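Local coordinates for protein lovastatin nonaketide synthase, polyketide synthase component (Aspergillus terreus, PDB 7CPX) that builds dihydromonacolin L, the nonaketide precursor of lovastatin, from nine malonyl-CoA as an iterative homodimeric polyketide synthase working with the partner protein lovC, at residues Asp39-Val51 and Thr65-Leu77. The protein carries 2 engineered substitutions. Residues are numbered along the deposited sequence; the frame is centred on the assembly and turned at random.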
ATOM      1  N   ASP A  39      39.453 -15.242   6.789  1.00 87.87           N
ATOM      2  CA  ASP A  39      38.368 -14.799   5.914  1.00 87.87           C
ATOM      3  C   ASP A  39      37.230 -14.285   6.790  1.00 87.87           C
ATOM      4  O   ASP A  39      36.203 -14.936   6.994  1.00 87.87           O
ATOM      5  CB  ASP A  39      37.912 -15.935   5.008  1.00 87.87           C
ATOM      6  CG  ASP A  39      36.965 -15.469   3.923  1.00 87.87           C
ATOM      7  OD1 ASP A  39      36.763 -14.243   3.797  1.00 87.87           O
ATOM      8  OD2 ASP A  39      36.423 -16.326   3.195  1.00 87.87           O
ATOM      9  N   VAL A  40      37.429 -13.077   7.316  1.00 82.64           N
ATOM     10  CA  VAL A  40      36.465 -12.491   8.240  1.00 82.64           C
ATOM     11  C   VAL A  40      35.167 -12.142   7.522  1.00 82.64           C
ATOM     12  O   VAL A  40      34.075 -12.284   8.085  1.00 82.64           O
ATOM     13  CB  VAL A  40      37.077 -11.258   8.922  1.00 82.64           C
ATOM     14  CG1 VAL A  40      36.014 -10.503   9.674  1.00 82.64           C
ATOM     15  CG2 VAL A  40      38.192 -11.673   9.859  1.00 82.64           C
ATOM     16  N   GLN A  41      35.261 -11.673   6.282  1.00 84.44           N
ATOM     17  CA  GLN A  41      34.086 -11.178   5.582  1.00 84.44           C
ATOM     18  C   GLN A  41      33.029 -12.269   5.469  1.00 84.44           C
ATOM     19  O   GLN A  41      33.336 -13.455   5.324  1.00 84.44           O
ATOM     20  CB  GLN A  41      34.465 -10.675   4.191  1.00 84.44           C
ATOM     21  CG  GLN A  41      34.804 -11.775   3.203  1.00 84.44           C
ATOM     22  CD  GLN A  41      33.615 -12.188   2.363  1.00 84.44           C
ATOM     23  OE1 GLN A  41      33.029 -13.250   2.571  1.00 84.44           O
ATOM     24  NE2 GLN A  41      33.253 -11.348   1.402  1.00 84.44           N
ATOM     25  N   SER A  42      31.768 -11.852   5.539  1.00 84.38           N
ATOM     26  CA  SER A  42      30.650 -12.779   5.485  1.00 84.38           C
ATOM     27  C   SER A  42      29.443 -12.065   4.901  1.00 84.38           C
ATOM     28  O   SER A  42      29.402 -10.834   4.816  1.00 84.38           O
ATOM     29  CB  SER A  42      30.318 -13.335   6.874  1.00 84.38           C
ATOM     30  OG  SER A  42      29.972 -12.291   7.768  1.00 84.38           O
ATOM     31  N   ARG A  43      28.456 -12.858   4.497  1.00 84.66           N
ATOM     32  CA  ARG A  43      27.212 -12.300   3.991  1.00 84.66           C
ATOM     33  C   ARG A  43      26.575 -11.417   5.055  1.00 84.66           C
ATOM     34  O   ARG A  43      26.612 -11.729   6.248  1.00 84.66           O
ATOM     35  CB  ARG A  43      26.254 -13.423   3.597  1.00 84.66           C
ATOM     36  CG  ARG A  43      25.175 -13.019   2.605  1.00 84.66           C
ATOM     37  CD  ARG A  43      25.673 -13.115   1.173  1.00 84.66           C
ATOM     38  NE  ARG A  43      24.591 -12.970   0.207  1.00 84.66           N
ATOM     39  CZ  ARG A  43      24.724 -13.151  -1.100  1.00 84.66           C
ATOM     40  NH1 ARG A  43      25.885 -13.493  -1.636  1.00 84.66           N
ATOM     41  NH2 ARG A  43      23.667 -12.989  -1.889  1.00 84.66           N
ATOM     42  N   ILE A  44      26.001 -10.301   4.620  1.00 84.25           N
ATOM     43  CA  ILE A  44      25.361  -9.362   5.537  1.00 84.25           C
ATOM     44  C   ILE A  44      24.335 -10.131   6.362  1.00 84.25           C
ATOM     45  O   ILE A  44      23.329 -10.597   5.808  1.00 84.25           O
ATOM     46  CB  ILE A  44      24.696  -8.196   4.790  1.00 84.25           C
ATOM     47  CG1 ILE A  44      25.669  -7.544   3.803  1.00 84.25           C
ATOM     48  CG2 ILE A  44      24.200  -7.167   5.784  1.00 84.25           C
ATOM     49  CD1 ILE A  44      26.962  -7.086   4.420  1.00 84.25           C
ATOM     50  N   PRO A  45      24.534 -10.291   7.671  1.00 84.68           N
ATOM     51  CA  PRO A  45      23.576 -11.074   8.458  1.00 84.68           C
ATOM     52  C   PRO A  45      22.179 -10.480   8.384  1.00 84.68           C
ATOM     53  O   PRO A  45      21.998  -9.261   8.364  1.00 84.68           O
ATOM     54  CB  PRO A  45      24.142 -11.006   9.881  1.00 84.68           C
ATOM     55  CG  PRO A  45      25.579 -10.676   9.712  1.00 84.68           C
ATOM     56  CD  PRO A  45      25.655  -9.812   8.496  1.00 84.68           C
ATOM     57  N   LYS A  46      21.180 -11.365   8.344  1.00 89.05           N
ATOM     58  CA  LYS A  46      19.796 -10.907   8.317  1.00 89.05           C
ATOM     59  C   LYS A  46      19.455 -10.118   9.572  1.00 89.05           C
ATOM     60  O   LYS A  46      18.525  -9.305   9.562  1.00 89.05           O
ATOM     61  CB  LYS A  46      18.855 -12.099   8.163  1.00 89.05           C
ATOM     62  CG  LYS A  46      19.148 -12.964   6.947  1.00 89.05           C
ATOM     63  CD  LYS A  46      18.302 -14.225   6.945  1.00 89.05           C
ATOM     64  CE  LYS A  46      18.714 -15.167   5.826  1.00 89.05           C
ATOM     65  NZ  LYS A  46      17.951 -16.446   5.858  1.00 89.05           N
ATOM     66  N   GLU A  47      20.196 -10.343  10.660  1.00 89.59           N
ATOM     67  CA  GLU A  47      19.974  -9.572  11.876  1.00 89.59           C
ATOM     68  C   GLU A  47      20.234  -8.091  11.643  1.00 89.59           C
ATOM     69  O   GLU A  47      19.637  -7.241  12.313  1.00 89.59           O
ATOM     70  CB  GLU A  47      20.869 -10.098  12.998  1.00 89.59           C
ATOM     71  CG  GLU A  47      20.664 -11.571  13.310  1.00 89.59           C
ATOM     72  CD  GLU A  47      21.612 -12.078  14.379  1.00 89.59           C
ATOM     73  OE1 GLU A  47      22.442 -11.283  14.865  1.00 89.59           O
ATOM     74  OE2 GLU A  47      21.528 -13.273  14.730  1.00 89.59           O
ATOM     75  N   ARG A  48      21.120  -7.764  10.702  1.00 85.40           N
ATOM     76  CA  ARG A  48      21.413  -6.376  10.363  1.00 85.40           C
ATOM     77  C   ARG A  48      20.466  -5.883   9.273  1.00 85.40           C
ATOM     78  O   ARG A  48      19.683  -4.954   9.489  1.00 85.40           O
ATOM     79  CB  ARG A  48      22.871  -6.249   9.907  1.00 85.40           C
ATOM     80  CG  ARG A  48      23.842  -7.139  10.668  1.00 85.40           C
ATOM     81  CD  ARG A  48      23.826  -6.830  12.151  1.00 85.40           C
ATOM     82  NE  ARG A  48      24.248  -5.458  12.394  1.00 85.40           N
ATOM     83  CZ  ARG A  48      25.513  -5.076  12.497  1.00 85.40           C
ATOM     84  NH1 ARG A  48      26.507  -5.945  12.421  1.00 85.40           N
ATOM     85  NH2 ARG A  48      25.787  -3.789  12.673  1.00 85.40           N
ATOM     86  N   PHE A  49      20.529  -6.509   8.100  1.00 83.96           N
ATOM     87  CA  PHE A  49      19.531  -6.329   7.056  1.00 83.96           C
ATOM     88  C   PHE A  49      19.766  -7.375   5.978  1.00 83.96           C
ATOM     89  O   PHE A  49      20.910  -7.617   5.579  1.00 83.96           O
ATOM     90  CB  PHE A  49      19.573  -4.912   6.473  1.00 83.96           C
ATOM     91  CG  PHE A  49      20.724  -4.661   5.543  1.00 83.96           C
ATOM     92  CD1 PHE A  49      20.623  -4.965   4.197  1.00 83.96           C
ATOM     93  CD2 PHE A  49      21.897  -4.101   6.008  1.00 83.96           C
ATOM     94  CE1 PHE A  49      21.675  -4.731   3.339  1.00 83.96           C
ATOM     95  CE2 PHE A  49      22.951  -3.862   5.154  1.00 83.96           C
ATOM     96  CZ  PHE A  49      22.843  -4.178   3.817  1.00 83.96           C
ATOM     97  N   ASP A  50      18.695  -8.005   5.504  1.00 87.07           N
ATOM     98  CA  ASP A  50      18.837  -9.074   4.526  1.00 87.07           C
ATOM     99  C   ASP A  50      19.278  -8.493   3.192  1.00 87.07           C
ATOM    100  O   ASP A  50      18.447  -8.066   2.384  1.00 87.07           O
ATOM    101  CB  ASP A  50      17.526  -9.843   4.373  1.00 87.07           C
ATOM    102  CG  ASP A  50      17.684 -11.105   3.552  1.00 87.07           C
ATOM    103  OD1 ASP A  50      18.819 -11.395   3.120  1.00 87.07           O
ATOM    104  OD2 ASP A  50      16.674 -11.808   3.338  1.00 87.07           O
ATOM    105  N   VAL A  51      20.591  -8.469   2.956  1.00 86.23           N
ATOM    106  CA  VAL A  51      21.108  -7.879   1.727  1.00 86.23           C
ATOM    107  C   VAL A  51      20.590  -8.632   0.513  1.00 86.23           C
ATOM    108  O   VAL A  51      20.475  -8.062  -0.580  1.00 86.23           O
ATOM    109  CB  VAL A  51      22.647  -7.847   1.758  1.00 86.23           C
ATOM    110  CG1 VAL A  51      23.211  -9.260   1.756  1.00 86.23           C
ATOM    111  CG2 VAL A  51      23.177  -7.050   0.585  1.00 86.23           C
ATOM    112  N   THR A  65      22.225  -3.524  -4.451  1.00 84.13           N
ATOM    113  CA  THR A  65      23.659  -3.455  -4.213  1.00 84.13           C
ATOM    114  C   THR A  65      24.301  -4.737  -4.718  1.00 84.13           C
ATOM    115  O   THR A  65      23.789  -5.830  -4.462  1.00 84.13           O
ATOM    116  CB  THR A  65      23.968  -3.260  -2.724  1.00 84.13           C
ATOM    117  OG1 THR A  65      25.385  -3.171  -2.534  1.00 84.13           O
ATOM    118  CG2 THR A  65      23.423  -4.418  -1.905  1.00 84.13           C
ATOM    119  N   ASN A  66      25.413  -4.603  -5.430  1.00 85.35           N
ATOM    120  CA  ASN A  66      26.138  -5.752  -5.953  1.00 85.35           C
ATOM    121  C   ASN A  66      27.125  -6.331  -4.951  1.00 85.35           C
ATOM    122  O   ASN A  66      27.788  -7.325  -5.261  1.00 85.35           O
ATOM    123  CB  ASN A  66      26.878  -5.372  -7.238  1.00 85.35           C
ATOM    124  CG  ASN A  66      27.867  -4.244  -7.030  1.00 85.35           C
ATOM    125  OD1 ASN A  66      27.780  -3.499  -6.055  1.00 85.35           O
ATOM    126  ND2 ASN A  66      28.811  -4.109  -7.954  1.00 85.35           N
ATOM    127  N   ALA A  67      27.235  -5.740  -3.760  1.00 84.53           N
ATOM    128  CA  ALA A  67      28.160  -6.190  -2.725  1.00 84.53           C
ATOM    129  C   ALA A  67      27.363  -6.775  -1.567  1.00 84.53           C
ATOM    130  O   ALA A  67      27.075  -6.073  -0.586  1.00 84.53           O
ATOM    131  CB  ALA A  67      29.042  -5.035  -2.246  1.00 84.53           C
ATOM    132  N   PRO A  68      26.977  -8.050  -1.627  1.00 85.52           N
ATOM    133  CA  PRO A  68      26.231  -8.662  -0.523  1.00 85.52           C
ATOM    134  C   PRO A  68      27.092  -9.149   0.630  1.00 85.52           C
ATOM    135  O   PRO A  68      26.580  -9.858   1.501  1.00 85.52           O
ATOM    136  CB  PRO A  68      25.534  -9.842  -1.214  1.00 85.52           C
ATOM    137  CG  PRO A  68      26.496 -10.253  -2.263  1.00 85.52           C
ATOM    138  CD  PRO A  68      27.149  -8.985  -2.753  1.00 85.52           C
ATOM    139  N   TYR A  69      28.373  -8.795   0.656  1.00 84.87           N
ATOM    140  CA  TYR A  69      29.284  -9.208   1.709  1.00 84.87           C
ATOM    141  C   TYR A  69      29.857  -7.983   2.403  1.00 84.87           C
ATOM    142  O   TYR A  69      29.825  -6.867   1.875  1.00 84.87           O
ATOM    143  CB  TYR A  69      30.432 -10.060   1.159  1.00 84.87           C
ATOM    144  CG  TYR A  69      29.994 -11.210   0.285  1.00 84.87           C
ATOM    145  CD1 TYR A  69      29.598 -12.417   0.840  1.00 84.87           C
ATOM    146  CD2 TYR A  69      29.986 -11.091  -1.096  1.00 84.87           C
ATOM    147  CE1 TYR A  69      29.200 -13.471   0.044  1.00 84.87           C
ATOM    148  CE2 TYR A  69      29.591 -12.139  -1.900  1.00 84.87           C
ATOM    149  CZ  TYR A  69      29.198 -13.327  -1.326  1.00 84.87           C
ATOM    150  OH  TYR A  69      28.802 -14.376  -2.125  1.00 84.87           O
ATOM    151  N   ALA A  70      30.385  -8.206   3.600  1.00 81.74           N
ATOM    152  CA  ALA A  70      31.030  -7.148   4.360  1.00 81.74           C
ATOM    153  C   ALA A  70      31.759  -7.775   5.534  1.00 81.74           C
ATOM    154  O   ALA A  70      31.424  -8.876   5.981  1.00 81.74           O
ATOM    155  CB  ALA A  70      30.022  -6.108   4.850  1.00 81.74           C
ATOM    156  N   TYR A  71      32.764  -7.055   6.027  1.00 81.36           N
ATOM    157  CA  TYR A  71      33.500  -7.461   7.220  1.00 81.36           C
ATOM    158  C   TYR A  71      32.712  -6.961   8.427  1.00 81.36           C
ATOM    159  O   TYR A  71      33.005  -5.925   9.030  1.00 81.36           O
ATOM    160  CB  TYR A  71      34.920  -6.915   7.183  1.00 81.36           C
ATOM    161  CG  TYR A  71      35.761  -7.456   6.044  1.00 81.36           C
ATOM    162  CD1 TYR A  71      35.499  -7.098   4.731  1.00 81.36           C
ATOM    163  CD2 TYR A  71      36.822  -8.315   6.285  1.00 81.36           C
ATOM    164  CE1 TYR A  71      36.265  -7.584   3.692  1.00 81.36           C
ATOM    165  CE2 TYR A  71      37.592  -8.806   5.252  1.00 81.36           C
ATOM    166  CZ  TYR A  71      37.313  -8.437   3.957  1.00 81.36           C
ATOM    167  OH  TYR A  71      38.079  -8.927   2.925  1.00 81.36           O
ATOM    168  N   VAL A  72      31.683  -7.717   8.771  1.00 82.58           N
ATOM    169  CA  VAL A  72      30.693  -7.320   9.762  1.00 82.58           C
ATOM    170  C   VAL A  72      31.139  -7.771  11.144  1.00 82.58           C
ATOM    171  O   VAL A  72      31.790  -8.808  11.308  1.00 82.58           O
ATOM    172  CB  VAL A  72      29.309  -7.901   9.403  1.00 82.58           C
ATOM    173  CG1 VAL A  72      28.260  -7.448  10.399  1.00 82.58           C
ATOM    174  CG2 VAL A  72      28.910  -7.499   7.993  1.00 82.58           C
ATOM    175  N   LEU A  73      30.783  -6.979  12.153  1.00 82.00           N
ATOM    176  CA  LEU A  73      31.038  -7.363  13.532  1.00 82.00           C
ATOM    177  C   LEU A  73      30.164  -8.548  13.921  1.00 82.00           C
ATOM    178  O   LEU A  73      28.995  -8.634  13.534  1.00 82.00           O
ATOM    179  CB  LEU A  73      30.768  -6.190  14.473  1.00 82.00           C
ATOM    180  CG  LEU A  73      31.597  -4.927  14.235  1.00 82.00           C
ATOM    181  CD1 LEU A  73      31.187  -3.829  15.197  1.00 82.00           C
ATOM    182  CD2 LEU A  73      33.072  -5.223  14.372  1.00 82.00           C
ATOM    183  N   GLN A  74      30.737  -9.465  14.697  1.00 88.78           N
ATOM    184  CA  GLN A  74      30.026 -10.640  15.175  1.00 88.78           C
ATOM    185  C   GLN A  74      29.348 -10.401  16.518  1.00 88.78           C
ATOM    186  O   GLN A  74      29.102 -11.359  17.259  1.00 88.78           O
ATOM    187  CB  GLN A  74      30.984 -11.830  15.272  1.00 88.78           C
ATOM    188  CG  GLN A  74      31.465 -12.355  13.925  1.00 88.78           C
ATOM    189  CD  GLN A  74      32.377 -11.381  13.205  1.00 88.78           C
ATOM    190  OE1 GLN A  74      32.929 -10.464  13.812  1.00 88.78           O
ATOM    191  NE2 GLN A  74      32.534 -11.574  11.900  1.00 88.78           N
ATOM    192  N   ASP A  75      29.044  -9.148  16.844  1.00 90.12           N
ATOM    193  CA  ASP A  75      28.413  -8.785  18.102  1.00 90.12           C
ATOM    194  C   ASP A  75      27.069  -8.123  17.830  1.00 90.12           C
ATOM    195  O   ASP A  75      26.873  -7.478  16.796  1.00 90.12           O
ATOM    196  CB  ASP A  75      29.305  -7.836  18.914  1.00 90.12           C
ATOM    197  CG  ASP A  75      28.738  -7.531  20.285  1.00 90.12           C
ATOM    198  OD1 ASP A  75      27.687  -8.106  20.641  1.00 90.12           O
ATOM    199  OD2 ASP A  75      29.342  -6.713  21.010  1.00 90.12           O
ATOM    200  N   ASP A  76      26.142  -8.295  18.767  1.00 90.75           N
ATOM    201  CA  ASP A  76      24.827  -7.667  18.676  1.00 90.75           C
ATOM    202  C   ASP A  76      24.971  -6.199  19.045  1.00 90.75           C
ATOM    203  O   ASP A  76      25.089  -5.847  20.220  1.00 90.75           O
ATOM    204  CB  ASP A  76      23.833  -8.372  19.593  1.00 90.75           C
ATOM    205  CG  ASP A  76      22.434  -7.798  19.488  1.00 90.75           C
ATOM    206  OD1 ASP A  76      22.213  -6.916  18.631  1.00 90.75           O
ATOM    207  OD2 ASP A  76      21.554  -8.227  20.262  1.00 90.75           O
ATOM    208  N   LEU A  77      24.965  -5.327  18.035  1.00 84.61           N
ATOM    209  CA  LEU A  77      25.186  -3.909  18.282  1.00 84.61           C
ATOM    210  C   LEU A  77      24.077  -3.291  19.118  1.00 84.61           C
ATOM    211  O   LEU A  77      24.318  -2.287  19.798  1.00 84.61           O
ATOM    212  CB  LEU A  77      25.319  -3.161  16.957  1.00 84.61           C
ATOM    213  CG  LEU A  77      26.397  -3.674  15.999  1.00 84.61           C
ATOM    214  CD1 LEU A  77      26.869  -2.548  15.111  1.00 84.61           C
ATOM    215  CD2 LEU A  77      27.576  -4.284  16.737  1.00 84.61           C
TER
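Ser42 and Ala70 form an antiparallel hydrogen-bonded pair: Ser42 N gives to Ala70 O at 3.0 Å and Ala70 N returns to Ser42 O at 3.1 Å. Ile44 N extends the ladder to Pro68 O at 3.2 Å. The course of the backbone sets Gln41 CB over the centre of the Tyr71 ring, a CH-pi contact of 3.5 Å to the centroid. With CG between backbone N and carbonyl carbon (chi1 72°), the Gln41 chain bends at chi2 (94°), so NE2 passes Tyr69 CB and donates to Gly230 O. The Arg43 guanidinium takes Pro68 CB over one face and has the Tyr69 ring at its edge, CE1 in its plane and the two planes 85° apart, while NH2 makes a salt bridge to Asp52. Arg48, folded at chi2 and chi3, brings its guanidinium face against Leu77 CG, and its NH2 makes a salt bridge to Glu246. Apolar packing follows: Ile44 CD1 reaches Ala70 CB and Val72 CG2, Pro45 CD meets the Val72 methyls, and Val51 CG1 lies 3.8 Å from Pro68 CB. The arrangement is a small two-stranded antiparallel sheet within the thiolase-type ketosynthase domain, separate from its large mixed sheet, with Tyr71 about 7 Å side chain to side chain from the predicted active-site His367.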